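Local coordinates for mating-type switching protein swi5 (Schizosaccharomyces pombe, PDB 3VIQ), which acts with its partner Sfr1 in rhp51-dependent recombinational DNA repair and is required for normal mating-type switching, at residues B[4-7]-B[8-12]; B[22-25]-B[26-30]; B[38-41]-B[42-46]. All coordinates share one frame; numbering follows the deposited sequence.

Interaction 1 of 3, residues B[4-7]-B[8-12]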
loop_
_atom_site.group_PDB
_atom_site.type_symbol
_atom_site.label_atom_id
_atom_site.label_comp_id
_atom_site.label_asym_id
_atom_site.label_seq_id
_atom_site.Cartn_x
_atom_site.Cartn_y
_atom_site.Cartn_z
ATOM N N SER B 4 48.935 -5.417 -12.241
ATOM C CA SER B 4 48.505 -6.478 -13.133
ATOM C C SER B 4 47.227 -7.176 -12.708
ATOM O O SER B 4 46.307 -7.358 -13.506
ATOM C CB SER B 4 49.597 -7.555 -13.203
ATOM O OG SER B 4 50.567 -7.191 -14.148
ATOM N N GLN B 5 47.217 -7.624 -11.462
ATOM C CA GLN B 5 46.066 -8.305 -10.911
ATOM C C GLN B 5 44.869 -7.366 -10.873
ATOM O O GLN B 5 43.757 -7.777 -11.168
ATOM C CB GLN B 5 46.375 -8.808 -9.515
ATOM C CG GLN B 5 47.518 -9.839 -9.473
ATOM C CD GLN B 5 47.890 -10.258 -8.055
ATOM O OE1 GLN B 5 47.869 -9.452 -7.118
ATOM N NE2 GLN B 5 48.241 -11.522 -7.895
ATOM N N LEU B 6 45.104 -6.099 -10.543
ATOM C CA LEU B 6 44.024 -5.132 -10.456
ATOM C C LEU B 6 43.439 -4.833 -11.863
ATOM O O LEU B 6 42.228 -4.758 -12.039
ATOM C CB LEU B 6 44.510 -3.860 -9.744
ATOM C CG LEU B 6 43.461 -2.772 -9.639
ATOM C CD1 LEU B 6 42.241 -3.309 -8.912
ATOM C CD2 LEU B 6 44.010 -1.518 -8.980
ATOM N N GLU B 7 44.318 -4.715 -12.855
ATOM C CA GLU B 7 43.917 -4.635 -14.267
ATOM C C GLU B 7 43.054 -5.813 -14.663
ATOM O O GLU B 7 42.093 -5.646 -15.409
ATOM C CB GLU B 7 45.159 -4.590 -15.201
ATOM C CG GLU B 7 45.711 -3.190 -15.397
ATOM C CD GLU B 7 47.192 -3.110 -15.821
ATOM O OE1 GLU B 7 47.853 -4.157 -16.063
ATOM O OE2 GLU B 7 47.686 -1.957 -15.943
ATOM N N SER B 8 43.414 -7.016 -14.212
ATOM C CA SER B 8 42.587 -8.175 -14.518
ATOM C C SER B 8 41.216 -8.072 -13.889
ATOM O O SER B 8 40.233 -8.332 -14.565
ATOM C CB SER B 8 43.267 -9.483 -14.122
ATOM O OG SER B 8 44.338 -9.747 -15.015
ATOM N N ARG B 9 41.115 -7.646 -12.629
ATOM C CA ARG B 9 39.773 -7.495 -12.032
ATOM C C ARG B 9 38.944 -6.433 -12.755
ATOM O O ARG B 9 37.742 -6.593 -12.961
ATOM C CB ARG B 9 39.849 -7.170 -10.540
ATOM C CG ARG B 9 40.639 -8.243 -9.736
ATOM C CD ARG B 9 39.793 -9.478 -9.554
ATOM N NE ARG B 9 38.631 -9.172 -8.734
ATOM C CZ ARG B 9 37.563 -9.944 -8.591
ATOM N NH1 ARG B 9 37.475 -11.121 -9.219
ATOM N NH2 ARG B 9 36.577 -9.528 -7.804
ATOM N N VAL B 10 39.590 -5.344 -13.148
ATOM C CA VAL B 10 38.893 -4.240 -13.817
ATOM C C VAL B 10 38.387 -4.733 -15.176
ATOM O O VAL B 10 37.255 -4.459 -15.514
ATOM C CB VAL B 10 39.779 -2.993 -13.941
ATOM C CG1 VAL B 10 39.240 -2.012 -14.983
ATOM C CG2 VAL B 10 39.928 -2.321 -12.579
ATOM N N HIS B 11 39.188 -5.511 -15.916
ATOM C CA HIS B 11 38.739 -6.012 -17.219
ATOM C C HIS B 11 37.588 -7.035 -17.065
ATOM O O HIS B 11 36.651 -7.033 -17.868
ATOM C CB HIS B 11 39.887 -6.612 -18.094
ATOM C CG HIS B 11 40.857 -5.587 -18.645
ATOM N ND1 HIS B 11 40.455 -4.444 -19.313
ATOM C CD2 HIS B 11 42.219 -5.564 -18.658
ATOM C CE1 HIS B 11 41.521 -3.752 -19.684
ATOM N NE2 HIS B 11 42.603 -4.412 -19.306
ATOM N N LEU B 12 37.629 -7.883 -16.044
ATOM C CA LEU B 12 36.471 -8.739 -15.755
ATOM C C LEU B 12 35.181 -7.947 -15.448
ATOM O O LEU B 12 34.097 -8.319 -15.901
ATOM C CB LEU B 12 36.783 -9.688 -14.612
ATOM C CG LEU B 12 37.809 -10.754 -14.989
ATOM C CD1 LEU B 12 38.388 -11.405 -13.727
ATOM C CD2 LEU B 12 37.132 -11.795 -15.949
#
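Ser4 O accepts Ser8 N at 3.0 Å, the first of four consecutive i to i+4 backbone bonds that run through Gln5–Arg9 and Leu6–Val10 to Glu7–His11, the regular alpha-helical pattern of helix 3-29. Ser8 adds a weak second hold on the same carbonyl: OG, lying beside its own backbone N (chi1 -72°), folds back to 3.4 Å from Ser4 O, a way for a small hydroxyl to be accommodated on a helix surface. The apolar pair is Leu6 and Val10, one turn apart and both buried. Their side chains meet loosely, Leu6 CD1 reaching Val10 CG2 at 4.4 Å, while that same CG2 sits 3.4 Å from Leu6 O. Val10, branched at CB, thus spreads one methyl over the turn before it. His11 turns its ring back toward the preceding turn, with CD2 3.3 Å from Glu7 O in an oblique approach; the ring's ND1 is hydrogen-bonded to Glu14. Arg9 lays CG 3.5 Å from Gln5 O before its chain, bent at chi2 and chi3, leads away. Leu5 of the Sfr1 chain packs on Leu6 and Glu7, and Arg8 of that chain on Val10. Apolar residues facing the partner and polar ones on the exposed surface make this an amphipathic helix, the pattern by which helices pair in a two-chain assembly.

Interaction 2 of 3, residues B[22-25]-B[26-30]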
loop_
_atom_site.group_PDB
_atom_site.type_symbol
_atom_site.label_atom_id
_atom_site.label_comp_id
_atom_site.label_asym_id
_atom_site.label_seq_id
_atom_site.Cartn_x
_atom_site.Cartn_y
_atom_site.Cartn_z
ATOM N N SER B 22 23.754 -6.255 -22.185
ATOM C CA SER B 22 23.182 -7.078 -23.252
ATOM C C SER B 22 21.967 -7.877 -22.728
ATOM O O SER B 22 20.892 -7.899 -23.343
ATOM C CB SER B 22 24.271 -7.987 -23.833
ATOM O OG SER B 22 23.696 -8.926 -24.694
ATOM N N SER B 23 22.109 -8.471 -21.553
ATOM C CA SER B 23 21.002 -9.197 -20.949
ATOM C C SER B 23 19.806 -8.280 -20.655
ATOM O O SER B 23 18.663 -8.655 -20.860
ATOM C CB SER B 23 21.471 -9.895 -19.674
ATOM O OG SER B 23 22.416 -10.885 -20.011
ATOM N N LEU B 24 20.078 -7.074 -20.187
ATOM C CA LEU B 24 19.011 -6.124 -19.921
ATOM C C LEU B 24 18.274 -5.766 -21.225
ATOM O O LEU B 24 17.053 -5.733 -21.247
ATOM C CB LEU B 24 19.569 -4.877 -19.246
ATOM C CG LEU B 24 18.599 -3.733 -18.987
ATOM C CD1 LEU B 24 17.471 -4.204 -18.093
ATOM C CD2 LEU B 24 19.345 -2.562 -18.382
ATOM N N GLN B 25 19.003 -5.496 -22.308
ATOM C CA GLN B 25 18.349 -5.238 -23.607
ATOM C C GLN B 25 17.459 -6.378 -24.065
ATOM O O GLN B 25 16.363 -6.131 -24.570
ATOM C CB GLN B 25 19.354 -4.886 -24.720
ATOM C CG GLN B 25 19.910 -3.445 -24.630
ATOM C CD GLN B 25 18.839 -2.458 -24.162
ATOM O OE1 GLN B 25 17.884 -2.173 -24.895
ATOM N NE2 GLN B 25 18.957 -1.984 -22.909
ATOM N N ASP B 26 17.919 -7.613 -23.898
ATOM C CA ASP B 26 17.092 -8.778 -24.217
ATOM C C ASP B 26 15.874 -8.860 -23.304
ATOM O O ASP B 26 14.794 -9.210 -23.775
ATOM C CB ASP B 26 17.876 -10.075 -24.077
ATOM C CG ASP B 26 18.959 -10.225 -25.121
ATOM O OD1 ASP B 26 19.105 -9.352 -26.012
ATOM O OD2 ASP B 26 19.666 -11.245 -25.052
ATOM N N ALA B 27 16.032 -8.556 -22.007
ATOM C CA ALA B 27 14.887 -8.637 -21.116
ATOM C C ALA B 27 13.857 -7.577 -21.465
ATOM O O ALA B 27 12.684 -7.877 -21.536
ATOM C CB ALA B 27 15.293 -8.577 -19.663
ATOM N N LEU B 28 14.295 -6.354 -21.741
ATOM C CA LEU B 28 13.382 -5.261 -22.102
ATOM C C LEU B 28 12.646 -5.511 -23.406
ATOM O O LEU B 28 11.523 -5.022 -23.594
ATOM C CB LEU B 28 14.140 -3.944 -22.220
ATOM C CG LEU B 28 14.695 -3.426 -20.893
ATOM C CD1 LEU B 28 15.477 -2.129 -21.106
ATOM C CD2 LEU B 28 13.557 -3.235 -19.862
ATOM N N ALA B 29 13.279 -6.269 -24.300
ATOM C CA ALA B 29 12.696 -6.587 -25.585
ATOM C C ALA B 29 11.485 -7.455 -25.442
ATOM O O ALA B 29 10.646 -7.428 -26.307
ATOM C CB ALA B 29 13.732 -7.273 -26.537
ATOM N N LYS B 30 11.388 -8.218 -24.356
ATOM C CA LYS B 30 10.231 -9.089 -24.129
ATOM C C LYS B 30 9.009 -8.366 -23.561
ATOM O O LYS B 30 7.961 -8.973 -23.391
ATOM C CB LYS B 30 10.610 -10.247 -23.199
ATOM C CG LYS B 30 11.492 -11.272 -23.876
ATOM C CD LYS B 30 12.240 -12.131 -22.880
ATOM C CE LYS B 30 13.222 -13.077 -23.602
ATOM N NZ LYS B 30 14.165 -13.748 -22.647
#
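Leu24 swings CG away from its backbone N (chi1 176°), whereas Leu28 keeps CG beside its own N (chi1 -67°), and these opposed choices lean the two side chains together across one helical turn. Leu24 CD1 comes to 4.0 Å from Leu28 CG, the two branched chains crossing at a slant. Leu28 CG also rests 3.3 Å from Leu24 O, the carbonyl that accepts Leu28 N at 2.9 Å in a nearly straight bond. Leucine suits both places because each side chain lies against the other and against the partner chain, where Gln22 of Sfr1 packs on Leu24 and Ala26 of Sfr1 on Leu28. Ala27, with only a methyl, also packs against Ala26 of the Sfr1 chain. This is the closing part of helix 3-29, an amphipathic helix with its apolar side laid against the partner. The last of the four i to i+4 bonds between 22-25 and 26-30 is Ala29 N to Gln25 O, at 3.1 Å and with a more bent angle of 137°; Lys30 N then bonds to Ala27 O at 3.1 Å, a shorter i to i+3 step. On the polar side, Asp26 folds its carboxylate back over the preceding turn, bringing CG to 3.5 Å from Ser22 O. Gln25, bent at chi2, curls its amide along the helix until NE2 lies 3.9 Å from Leu28 CD1, with OE1 weakly hydrogen-bonded to Arg34. Ser23 takes part through its backbone, since O accepts Ala27 N while OG is hydrogen-bonded to Gln19 O one turn earlier.

Interaction 3 of 3, residues B[38-41]-B[42-46]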
loop_
_atom_site.group_PDB
_atom_site.type_symbol
_atom_site.label_atom_id
_atom_site.label_comp_id
_atom_site.label_asym_id
_atom_site.label_seq_id
_atom_site.Cartn_x
_atom_site.Cartn_y
_atom_site.Cartn_z
ATOM N N GLN B 38 7.797 1.381 -14.003
ATOM C CA GLN B 38 6.423 1.859 -13.936
ATOM C C GLN B 38 5.453 0.661 -13.871
ATOM O O GLN B 38 4.540 0.655 -13.064
ATOM C CB GLN B 38 6.151 2.751 -15.159
ATOM C CG GLN B 38 4.700 3.172 -15.439
ATOM C CD GLN B 38 4.589 3.864 -16.805
ATOM O OE1 GLN B 38 4.929 3.281 -17.845
ATOM N NE2 GLN B 38 4.140 5.116 -16.804
ATOM N N THR B 39 5.661 -0.337 -14.722
ATOM C CA THR B 39 4.798 -1.526 -14.778
ATOM C C THR B 39 4.735 -2.214 -13.433
ATOM O O THR B 39 3.660 -2.490 -12.922
ATOM C CB THR B 39 5.339 -2.534 -15.790
ATOM O OG1 THR B 39 5.281 -1.932 -17.075
ATOM C CG2 THR B 39 4.535 -3.832 -15.781
ATOM N N VAL B 40 5.904 -2.461 -12.860
ATOM C CA VAL B 40 6.006 -3.182 -11.596
ATOM C C VAL B 40 5.444 -2.347 -10.452
ATOM O O VAL B 40 4.693 -2.858 -9.629
ATOM C CB VAL B 40 7.447 -3.556 -11.271
ATOM C CG1 VAL B 40 7.521 -4.208 -9.906
ATOM C CG2 VAL B 40 8.018 -4.472 -12.415
ATOM N N GLN B 41 5.799 -1.064 -10.403
ATOM C CA GLN B 41 5.274 -0.183 -9.349
ATOM C C GLN B 41 3.745 -0.058 -9.454
ATOM O O GLN B 41 3.045 -0.122 -8.447
ATOM C CB GLN B 41 5.930 1.213 -9.403
ATOM C CG GLN B 41 5.637 2.105 -8.196
ATOM C CD GLN B 41 6.143 1.488 -6.874
ATOM O OE1 GLN B 41 7.257 0.944 -6.812
ATOM N NE2 GLN B 41 5.316 1.564 -5.824
ATOM N N LYS B 42 3.205 0.113 -10.655
ATOM C CA LYS B 42 1.740 0.281 -10.742
ATOM C C LYS B 42 1.044 -0.973 -10.193
ATOM O O LYS B 42 0.036 -0.872 -9.500
ATOM C CB LYS B 42 1.282 0.574 -12.168
ATOM C CG LYS B 42 -0.214 0.510 -12.384
ATOM C CD LYS B 42 -0.662 1.079 -13.760
ATOM C CE LYS B 42 -2.063 0.556 -14.111
ATOM N NZ LYS B 42 -2.849 1.465 -14.996
ATOM N N HIS B 43 1.619 -2.140 -10.471
ATOM C CA HIS B 43 1.054 -3.414 -10.054
ATOM C C HIS B 43 1.139 -3.524 -8.548
ATOM O O HIS B 43 0.144 -3.830 -7.906
ATOM C CB HIS B 43 1.735 -4.619 -10.753
ATOM C CG HIS B 43 1.150 -5.950 -10.370
ATOM N ND1 HIS B 43 1.829 -6.875 -9.603
ATOM C CD2 HIS B 43 -0.056 -6.503 -10.646
ATOM C CE1 HIS B 43 1.061 -7.934 -9.418
ATOM N NE2 HIS B 43 -0.093 -7.724 -10.026
ATOM N N ILE B 44 2.303 -3.224 -7.994
ATOM C CA ILE B 44 2.513 -3.290 -6.531
ATOM C C ILE B 44 1.512 -2.397 -5.771
ATOM O O ILE B 44 1.037 -2.779 -4.729
ATOM C CB ILE B 44 3.950 -2.880 -6.152
ATOM C CG1 ILE B 44 4.916 -4.021 -6.463
ATOM C CG2 ILE B 44 4.094 -2.482 -4.638
ATOM C CD1 ILE B 44 6.348 -3.686 -6.114
ATOM N N ASP B 45 1.209 -1.211 -6.290
ATOM C CA ASP B 45 0.317 -0.274 -5.597
ATOM C C ASP B 45 -1.160 -0.770 -5.678
ATOM O O ASP B 45 -1.908 -0.705 -4.706
ATOM C CB ASP B 45 0.426 1.124 -6.217
ATOM C CG ASP B 45 1.832 1.734 -6.107
ATOM O OD1 ASP B 45 2.654 1.293 -5.269
ATOM O OD2 ASP B 45 2.116 2.682 -6.873
ATOM N N LEU B 46 -1.576 -1.244 -6.850
ATOM C CA LEU B 46 -2.876 -1.911 -6.982
ATOM C C LEU B 46 -3.051 -3.146 -6.067
ATOM O O LEU B 46 -4.089 -3.265 -5.377
ATOM C CB LEU B 46 -3.161 -2.244 -8.432
ATOM C CG LEU B 46 -3.392 -0.988 -9.280
ATOM C CD1 LEU B 46 -3.468 -1.360 -10.773
ATOM C CD2 LEU B 46 -4.652 -0.214 -8.837
#
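Gln41 and Asp45 join side chains across one helical turn, and their conformations explain how. Gln41 sends CG opposite its backbone N (chi1 -169°) and then bends at chi2, which brings the amide round toward the following turn. Asp45 keeps CG beside its own N, turning the carboxylate back to meet it. The outcome is a short but weak hydrogen bond, Gln41 NE2 to Asp45 OD1, 2.7 Å long and bent to 126° at the hydrogen, with the amide and carboxylate planes 53° apart. The i to i+4 spacing brings the two groups within reach, though here the angle is poor. The backbone bond from Asp45 N to Gln41 O, 3.0 Å long, couples the same two residues. The carboxylate is folded close to that carbonyl, with Asp45 OD2 3.3 Å from Gln41 O, two acceptors side by side.

Next to them, Val40 and Ile44 form the apolar pair, Ile44 CD1 touching Val40 CG1 at 4.0 Å. His43, buried, instead swings its ring away from the preceding turn, and its NE2 is hydrogen-bonded to Glu37 of the Sfr1 chain. Val32 of that chain packs on Thr39, while its Asp38 packs on Lys42 and His43. The i to i+4 side-chain pair is a common feature of exposed helix faces, whereas Thr39 and His43 belong to the face that helix 36-67 turns to Sfr1.

How the interactions relate
The three contacts are in series along an elongated, almost wholly helical chain. Interactions 1 and 2 occupy the two ends of helix 3-29, their centres about 27 Å apart and their nearest atoms about 12 Å. Interaction 3 opens the following helix, 36-67, beyond the short non-helical link between the two helices; its centre is about 20 Å from that of interaction 2 and about 40 Å from that of interaction 1. None touches another, yet all three meet the Sfr1 chain, from its Leu5 and Arg8 at interaction 1, through its Gln22 and Ala26 at interaction 2, to its Val32 through Gln42 at interaction 3, consistent with the partner running alongside both helices in the same direction.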